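Local coordinates for thrombospondin related anonymous protein (Plasmodium falciparum, PDB 4F1J) that probably serves the parasite as a membrane adhesion protein, the part modelled being its magnesium-binding von Willebrand factor A domain, at residues 42-45 / 46-50; 91-94 / 95-98; 181-184 / 185-188. One frame throughout, in Å; residues are numbered along the deposited sequence.

Contact 1. Residues 42-45 / 46-50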
loop_
_atom_site.group_PDB
_atom_site.type_symbol
_atom_site.label_atom_id
_atom_site.label_comp_id
_atom_site.label_asym_id
_atom_site.label_seq_id
_atom_site.Cartn_x
_atom_site.Cartn_y
_atom_site.Cartn_z
ATOM N N LEU A 42 -10.586 -8.985 -6.649
ATOM C CA LEU A 42 -10.603 -9.710 -5.384
ATOM C C LEU A 42 -11.421 -10.986 -5.585
ATOM O O LEU A 42 -12.561 -10.931 -6.032
ATOM C CB LEU A 42 -11.179 -8.878 -4.248
ATOM C CG LEU A 42 -10.371 -7.618 -3.888
ATOM C CD1 LEU A 42 -10.903 -7.007 -2.593
ATOM C CD2 LEU A 42 -8.833 -7.853 -3.767
ATOM N N ASN A 43 -10.819 -12.132 -5.273
ATOM C CA ASN A 43 -11.440 -13.432 -5.544
ATOM C C ASN A 43 -10.612 -14.519 -4.913
ATOM O O ASN A 43 -9.377 -14.446 -4.921
ATOM C CB ASN A 43 -11.515 -13.721 -7.056
ATOM C CG ASN A 43 -12.322 -14.974 -7.387
ATOM O OD1 ASN A 43 -11.821 -16.133 -7.343
ATOM N ND2 ASN A 43 -13.582 -14.758 -7.759
ATOM N N GLU A 44 -11.277 -15.572 -4.451
ATOM C CA GLU A 44 -10.532 -16.739 -3.938
ATOM C C GLU A 44 -9.339 -17.111 -4.841
ATOM O O GLU A 44 -8.240 -17.380 -4.341
ATOM C CB GLU A 44 -11.483 -17.931 -3.767
ATOM C CG GLU A 44 -10.823 -19.129 -3.098
ATOM C CD GLU A 44 -10.461 -18.845 -1.660
ATOM O OE1 GLU A 44 -9.250 -18.874 -1.333
ATOM O OE2 GLU A 44 -11.380 -18.573 -0.868
ATOM N N ASN A 45 -9.522 -17.112 -6.166
ATOM C CA ASN A 45 -8.493 -17.594 -7.106
ATOM C C ASN A 45 -7.656 -16.479 -7.768
ATOM O O ASN A 45 -6.897 -16.694 -8.734
ATOM C CB ASN A 45 -9.131 -18.497 -8.187
ATOM C CG ASN A 45 -9.161 -19.967 -7.774
ATOM O OD1 ASN A 45 -8.144 -20.516 -7.295
ATOM N ND2 ASN A 45 -10.315 -20.609 -7.935
ATOM N N ALA A 46 -7.794 -15.276 -7.236
ATOM C CA ALA A 46 -7.101 -14.133 -7.788
ATOM C C ALA A 46 -6.509 -13.352 -6.627
ATOM O O ALA A 46 -5.736 -13.894 -5.833
ATOM C CB ALA A 46 -8.049 -13.286 -8.634
ATOM N N ILE A 47 -6.823 -12.068 -6.540
ATOM C CA ILE A 47 -6.219 -11.213 -5.521
ATOM C C ILE A 47 -6.882 -11.418 -4.157
ATOM O O ILE A 47 -8.111 -11.506 -4.038
ATOM C CB ILE A 47 -6.316 -9.692 -5.903
ATOM C CG1 ILE A 47 -5.816 -9.416 -7.324
ATOM C CG2 ILE A 47 -5.586 -8.829 -4.845
ATOM C CD1 ILE A 47 -4.405 -9.562 -7.528
ATOM N N HIS A 48 -6.051 -11.515 -3.120
ATOM C CA HIS A 48 -6.509 -11.460 -1.752
ATOM C C HIS A 48 -5.860 -10.217 -1.135
ATOM O O HIS A 48 -4.622 -10.110 -1.094
ATOM C CB HIS A 48 -6.060 -12.665 -0.923
ATOM C CG HIS A 48 -6.668 -13.977 -1.331
ATOM N ND1 HIS A 48 -6.659 -15.078 -0.497
ATOM C CD2 HIS A 48 -7.259 -14.386 -2.481
ATOM C CE1 HIS A 48 -7.241 -16.098 -1.108
ATOM N NE2 HIS A 48 -7.602 -15.710 -2.315
ATOM N N LEU A 49 -6.704 -9.323 -0.622
ATOM C CA LEU A 49 -6.277 -8.082 0.007
ATOM C C LEU A 49 -6.051 -8.193 1.494
ATOM O O LEU A 49 -6.823 -8.809 2.222
ATOM C CB LEU A 49 -7.351 -7.003 -0.232
ATOM C CG LEU A 49 -7.064 -5.603 0.304
ATOM C CD1 LEU A 49 -5.942 -4.942 -0.483
ATOM C CD2 LEU A 49 -8.397 -4.819 0.218
ATOM N N TYR A 50 -4.980 -7.529 1.946
ATOM C CA TYR A 50 -4.741 -7.214 3.353
ATOM C C TYR A 50 -4.631 -5.700 3.400
ATOM O O TYR A 50 -4.163 -5.077 2.454
ATOM C CB TYR A 50 -3.430 -7.817 3.818
ATOM C CG TYR A 50 -2.849 -7.204 5.094
ATOM C CD1 TYR A 50 -2.025 -6.063 5.045
ATOM C CD2 TYR A 50 -3.153 -7.752 6.339
ATOM C CE1 TYR A 50 -1.476 -5.536 6.219
ATOM C CE2 TYR A 50 -2.634 -7.195 7.518
ATOM C CZ TYR A 50 -1.804 -6.091 7.438
ATOM O OH TYR A 50 -1.281 -5.569 8.626
#
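His48 NE2 donates to the backbone O of Glu44 at 2.7 Å, and this bond ties the early part of strand 47-54 back to the loop that feeds it. The oxygen lies close to the imidazole plane, at the ring's edge, while the nitrogen stands above the plane of the Glu44 carbonyl. Placing CG beside the backbone N (chi1 -67°) swings the ring back toward 42-45. Its CD2 then comes within 3.2 Å of Asn43 O, and the Glu44 carboxylate, turned almost perpendicular to the ring, brings OE1 to 3.4 Å from CE1.

Asn43 opens a type I beta turn that ends at Ala46 and leads from the loop after helix 22-38 into a strand of the A domain's central sheet. Its O accepts from Ala46 N at 2.9 Å, its N gives a nearly straight bond to Ile47 O, and its OD1 takes Asn45 N on a lone pair at 2.8 Å, which makes an Asx turn. Both the backbone and the side chain of Asn43 are thereby fixed across the reversal. On the buried side Leu42 CD2 packs on Ile47 CG2 at 3.6 Å and reaches Leu49 CB.

Glu44 also forms a salt bridge with Lys70, and the His48 ring meets that of His65. Leu42 and Leu49 both rest on Ala75 of helix 72-80, whereas Ile47 packs against Val8 and Leu10 of the adjacent, parallel strand 8-15.

Contact 2. Residues 91-94 / 95-98; sequences RTNL and SDAL. With MG (magnesium ion), chain H.
The N-terminus of helix 94-106 is capped by Asn93 right beside one of the two magnesium sites of this A domain. Asn93 OD1 accepts from Asp96 N at 3.1 Å, the nitrogen standing above the amide plane. With CG anti to the backbone N (chi1 -165°), the side chain folds over the first helical turn, and CG rests 3.4 Å from Asp96 CB.

The same OD1 accepts a hydrogen bond from a water at 2.6 Å, and that water is itself a ligand of the magnesium ion. Asn93 thus acts in the second shell, joining the cap to the metal. Ser95 OG binds the magnesium directly at 2.1 Å; four waters and Asp131 complete six ligands. Behind the cap the helix begins with a weak bond from Ala97 N to Asn93 O, then a sound one from Leu98 N to Leu94 O at 2.9 Å. On the buried side Leu94 CG meets Leu98 CD1 at 3.8 Å.

Asn93 ND2 reaches the backbone O of Asn56, and Asp96 OD2 accepts from Ala58 N, linking the cap to the start of strand 58-62. Leu94 and Ala97 lie on Phe54 of strand 47-54, and Leu98 touches Leu13 of strand 8-15 as well as Glu135 and Leu139 of helix 129-141.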
loop_
_atom_site.group_PDB
_atom_site.type_symbol
_atom_site.label_atom_id
_atom_site.label_comp_id
_atom_site.label_asym_id
_atom_site.label_seq_id
_atom_site.Cartn_x
_atom_site.Cartn_y
_atom_site.Cartn_z
ATOM N N ARG A 91 2.597 10.044 13.552
ATOM C CA ARG A 91 3.843 10.101 12.779
ATOM C C ARG A 91 3.831 9.104 11.622
ATOM O O ARG A 91 2.773 8.864 11.083
ATOM C CB ARG A 91 5.064 9.973 13.714
ATOM C CG ARG A 91 5.112 8.760 14.595
ATOM C CD ARG A 91 6.324 8.829 15.549
ATOM N NE ARG A 91 6.526 7.587 16.284
ATOM C CZ ARG A 91 7.111 6.484 15.787
ATOM N NH1 ARG A 91 7.561 6.418 14.532
ATOM N NH2 ARG A 91 7.259 5.421 16.560
ATOM N N THR A 92 4.985 8.587 11.204
ATOM C CA THR A 92 5.060 7.760 9.979
ATOM C C THR A 92 5.898 6.506 10.219
ATOM O O THR A 92 7.035 6.399 9.727
ATOM C CB THR A 92 5.632 8.587 8.808
ATOM O OG1 THR A 92 4.959 9.862 8.746
ATOM C CG2 THR A 92 5.509 7.848 7.473
ATOM N N ASN A 93 5.310 5.564 10.953
ATOM C CA ASN A 93 6.004 4.343 11.341
ATOM C C ASN A 93 5.815 3.295 10.239
ATOM O O ASN A 93 5.152 2.271 10.439
ATOM C CB ASN A 93 5.461 3.850 12.670
ATOM C CG ASN A 93 6.344 2.801 13.341
ATOM O OD1 ASN A 93 7.247 2.217 12.748
ATOM N ND2 ASN A 93 6.039 2.542 14.588
ATOM N N LEU A 94 6.428 3.556 9.090
ATOM C CA LEU A 94 6.398 2.613 7.965
ATOM C C LEU A 94 7.034 1.288 8.347
ATOM O O LEU A 94 6.567 0.224 7.922
ATOM C CB LEU A 94 7.123 3.179 6.742
ATOM C CG LEU A 94 7.162 2.249 5.512
ATOM C CD1 LEU A 94 5.768 1.911 5.069
ATOM C CD2 LEU A 94 7.986 2.873 4.377
ATOM N N SER A 95 8.100 1.325 9.135
ATOM C CA SER A 95 8.803 0.087 9.462
ATOM C C SER A 95 7.905 -0.887 10.243
ATOM O O SER A 95 7.952 -2.084 9.984
ATOM C CB SER A 95 10.138 0.376 10.167
ATOM O OG SER A 95 9.930 0.999 11.431
ATOM N N ASP A 96 7.045 -0.382 11.119
ATOM C CA ASP A 96 6.067 -1.232 11.815
ATOM C C ASP A 96 5.024 -1.837 10.854
ATOM O O ASP A 96 4.637 -3.000 11.002
ATOM C CB ASP A 96 5.345 -0.470 12.938
ATOM C CG ASP A 96 4.571 -1.389 13.852
ATOM O OD1 ASP A 96 5.153 -2.404 14.301
ATOM O OD2 ASP A 96 3.379 -1.136 14.125
ATOM N N ALA A 97 4.550 -1.032 9.917
ATOM C CA ALA A 97 3.642 -1.524 8.878
ATOM C C ALA A 97 4.269 -2.667 8.059
ATOM O O ALA A 97 3.629 -3.678 7.763
ATOM C CB ALA A 97 3.282 -0.380 7.953
ATOM N N LEU A 98 5.501 -2.467 7.626
ATOM C CA LEU A 98 6.244 -3.492 6.860
ATOM C C LEU A 98 6.517 -4.736 7.729
ATOM O O LEU A 98 6.454 -5.883 7.250
ATOM C CB LEU A 98 7.555 -2.903 6.336
ATOM C CG LEU A 98 7.457 -1.823 5.259
ATOM C CD1 LEU A 98 8.842 -1.141 5.092
ATOM C CD2 LEU A 98 6.934 -2.412 3.932
HETATM MG MG MG H . 10.861 0.155 13.175
HETATM O O HOH W 1 9.203 1.176 14.096
HETATM O O HOH W 2 9.811 -1.548 12.986
HETATM O O HOH W 3 11.518 -0.608 15.004
HETATM O O HOH W 4 11.800 1.925 13.316
#

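Contact 3. Residues 181-184 / 185-188; sequences WENV and KNVI. With SO4 (sulfate ion), chain E.
Asn186 N donates to Asn183 O at 3.0 Å, and Val187 N to Val184 O at 3.2 Å: two bonds from residue i+3 to residue i, where the 3-10 turn 181-183 runs into helix 184-200, the last helix of the A domain. Both nitrogens stand above the planes of the carbonyls they use. A weak bond from Ile188 N to the same Val184 O brings in the alpha-helical spacing.

Water 5 bridges the junction on the backbone, giving a hydrogen bond to Glu182 O at 2.8 Å and accepting one from Lys185 N at 2.9 Å. At the opposite end of the turn, Trp181 N faces O3 of a sulfate, probably from the crystallisation liquor, at a doubtfully short distance that carries little weight.

Asn183 and Asn186 cross at about a right angle, their amide planes 50° apart; Asn183 ND2 comes to 2.7 Å from Asn186 OD1, but the angle is too poor for a hydrogen bond. Inward, Val184 packs on Phe149 and Ile151 of strand 145-151, Val187 on Phe149 and on Ala177 of strand 176-179, and Ile188 on Leu32 of helix 22-38. A chi1 of -165° carries the Asn183 amide toward the next turn, where OD1 meets Val187 CG2 at 3.4 Å.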
loop_
_atom_site.group_PDB
_atom_site.type_symbol
_atom_site.label_atom_id
_atom_site.label_comp_id
_atom_site.label_asym_id
_atom_site.label_seq_id
_atom_site.Cartn_x
_atom_site.Cartn_y
_atom_site.Cartn_z
ATOM N N TRP A 181 -2.419 16.156 -4.104
ATOM C CA TRP A 181 -3.589 15.668 -3.417
ATOM C C TRP A 181 -4.832 15.656 -4.322
ATOM O O TRP A 181 -5.550 14.671 -4.392
ATOM C CB TRP A 181 -3.865 16.507 -2.162
ATOM C CG TRP A 181 -3.144 16.000 -0.974
ATOM C CD1 TRP A 181 -2.082 16.561 -0.359
ATOM C CD2 TRP A 181 -3.405 14.765 -0.293
ATOM N NE1 TRP A 181 -1.678 15.778 0.691
ATOM C CE2 TRP A 181 -2.476 14.667 0.756
ATOM C CE3 TRP A 181 -4.350 13.742 -0.460
ATOM C CZ2 TRP A 181 -2.443 13.576 1.627
ATOM C CZ3 TRP A 181 -4.326 12.666 0.404
ATOM C CH2 TRP A 181 -3.381 12.591 1.448
ATOM N N GLU A 182 -5.064 16.773 -5.010
ATOM C CA GLU A 182 -6.278 16.937 -5.821
ATOM C C GLU A 182 -6.378 15.946 -6.981
ATOM O O GLU A 182 -7.493 15.665 -7.437
ATOM C CB GLU A 182 -6.380 18.363 -6.360
ATOM C CG GLU A 182 -5.182 18.805 -7.132
ATOM C CD GLU A 182 -4.170 19.582 -6.308
ATOM O OE1 GLU A 182 -3.909 19.257 -5.091
ATOM O OE2 GLU A 182 -3.620 20.540 -6.911
ATOM N N ASN A 183 -5.235 15.387 -7.406
ATOM C CA ASN A 183 -5.143 14.583 -8.614
ATOM C C ASN A 183 -5.032 13.067 -8.373
ATOM O O ASN A 183 -4.941 12.303 -9.334
ATOM C CB ASN A 183 -3.921 15.051 -9.422
ATOM C CG ASN A 183 -3.922 14.559 -10.837
ATOM O OD1 ASN A 183 -2.877 14.137 -11.356
ATOM N ND2 ASN A 183 -5.071 14.648 -11.507
ATOM N N VAL A 184 -5.074 12.635 -7.110
ATOM C CA VAL A 184 -4.759 11.223 -6.795
ATOM C C VAL A 184 -5.620 10.212 -7.548
ATOM O O VAL A 184 -5.115 9.178 -7.968
ATOM C CB VAL A 184 -4.793 10.913 -5.289
ATOM C CG1 VAL A 184 -3.621 11.638 -4.602
ATOM C CG2 VAL A 184 -6.123 11.247 -4.652
ATOM N N LYS A 185 -6.896 10.518 -7.769
ATOM C CA LYS A 185 -7.773 9.518 -8.396
ATOM C C LYS A 185 -7.497 9.347 -9.895
ATOM O O LYS A 185 -7.912 8.345 -10.487
ATOM C CB LYS A 185 -9.261 9.815 -8.132
ATOM C CG LYS A 185 -9.714 9.394 -6.723
ATOM C CD LYS A 185 -11.148 9.831 -6.436
ATOM C CE LYS A 185 -12.151 8.890 -7.065
ATOM N NZ LYS A 185 -13.531 9.373 -6.794
ATOM N N ASN A 186 -6.795 10.309 -10.498
ATOM C CA ASN A 186 -6.371 10.213 -11.905
ATOM C C ASN A 186 -5.056 9.479 -12.117
ATOM O O ASN A 186 -4.737 9.087 -13.242
ATOM C CB ASN A 186 -6.251 11.605 -12.500
ATOM C CG ASN A 186 -7.541 12.388 -12.401
ATOM O OD1 ASN A 186 -7.545 13.545 -11.958
ATOM N ND2 ASN A 186 -8.649 11.769 -12.813
ATOM N N VAL A 187 -4.286 9.302 -11.051
ATOM C CA VAL A 187 -2.950 8.689 -11.148
ATOM C C VAL A 187 -3.003 7.211 -10.717
ATOM O O VAL A 187 -2.214 6.403 -11.193
ATOM C CB VAL A 187 -1.894 9.484 -10.327
ATOM C CG1 VAL A 187 -0.485 8.852 -10.498
ATOM C CG2 VAL A 187 -1.869 10.953 -10.772
ATOM N N ILE A 188 -3.985 6.858 -9.892
ATOM C CA ILE A 188 -4.011 5.531 -9.241
ATOM C C ILE A 188 -4.256 4.385 -10.231
ATOM O O ILE A 188 -3.644 3.326 -10.123
ATOM C CB ILE A 188 -5.035 5.487 -8.056
ATOM C CG1 ILE A 188 -4.865 4.209 -7.207
ATOM C CG2 ILE A 188 -6.474 5.587 -8.565
ATOM C CD1 ILE A 188 -3.523 4.053 -6.542
HETATM S S SO4 E . -0.095 19.045 -3.245
HETATM O O1 SO4 E . -0.732 20.151 -3.971
HETATM O O2 SO4 E . 0.287 19.513 -1.907
HETATM O O3 SO4 E . -1.071 17.993 -3.103
HETATM O O4 SO4 E . 1.080 18.605 -4.019
HETATM O O HOH W 5 -8.318 12.976 -7.431
#

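Following the chain from the N terminus, the three contacts come in series, none nested in or crossing another. Contact 1 closes the loop between helix 22-38 and strand 47-54, next to strand 8-15. Contact 2 ends the loop after helix 72-80 and starts helix 94-106; the strand begun at contact 1 supplies Phe54 and Asn52 to its packing, although the two contacts lie on opposite sides of the chain's centre, their own centres about 24 Å apart. Contact 3 leads from edge strand 176-179 into helix 184-200 and packs that helix on strand 145-151 and helix 22-38. One strand entry and two helix starts thus lie around one mixed sheet of Rossmann type.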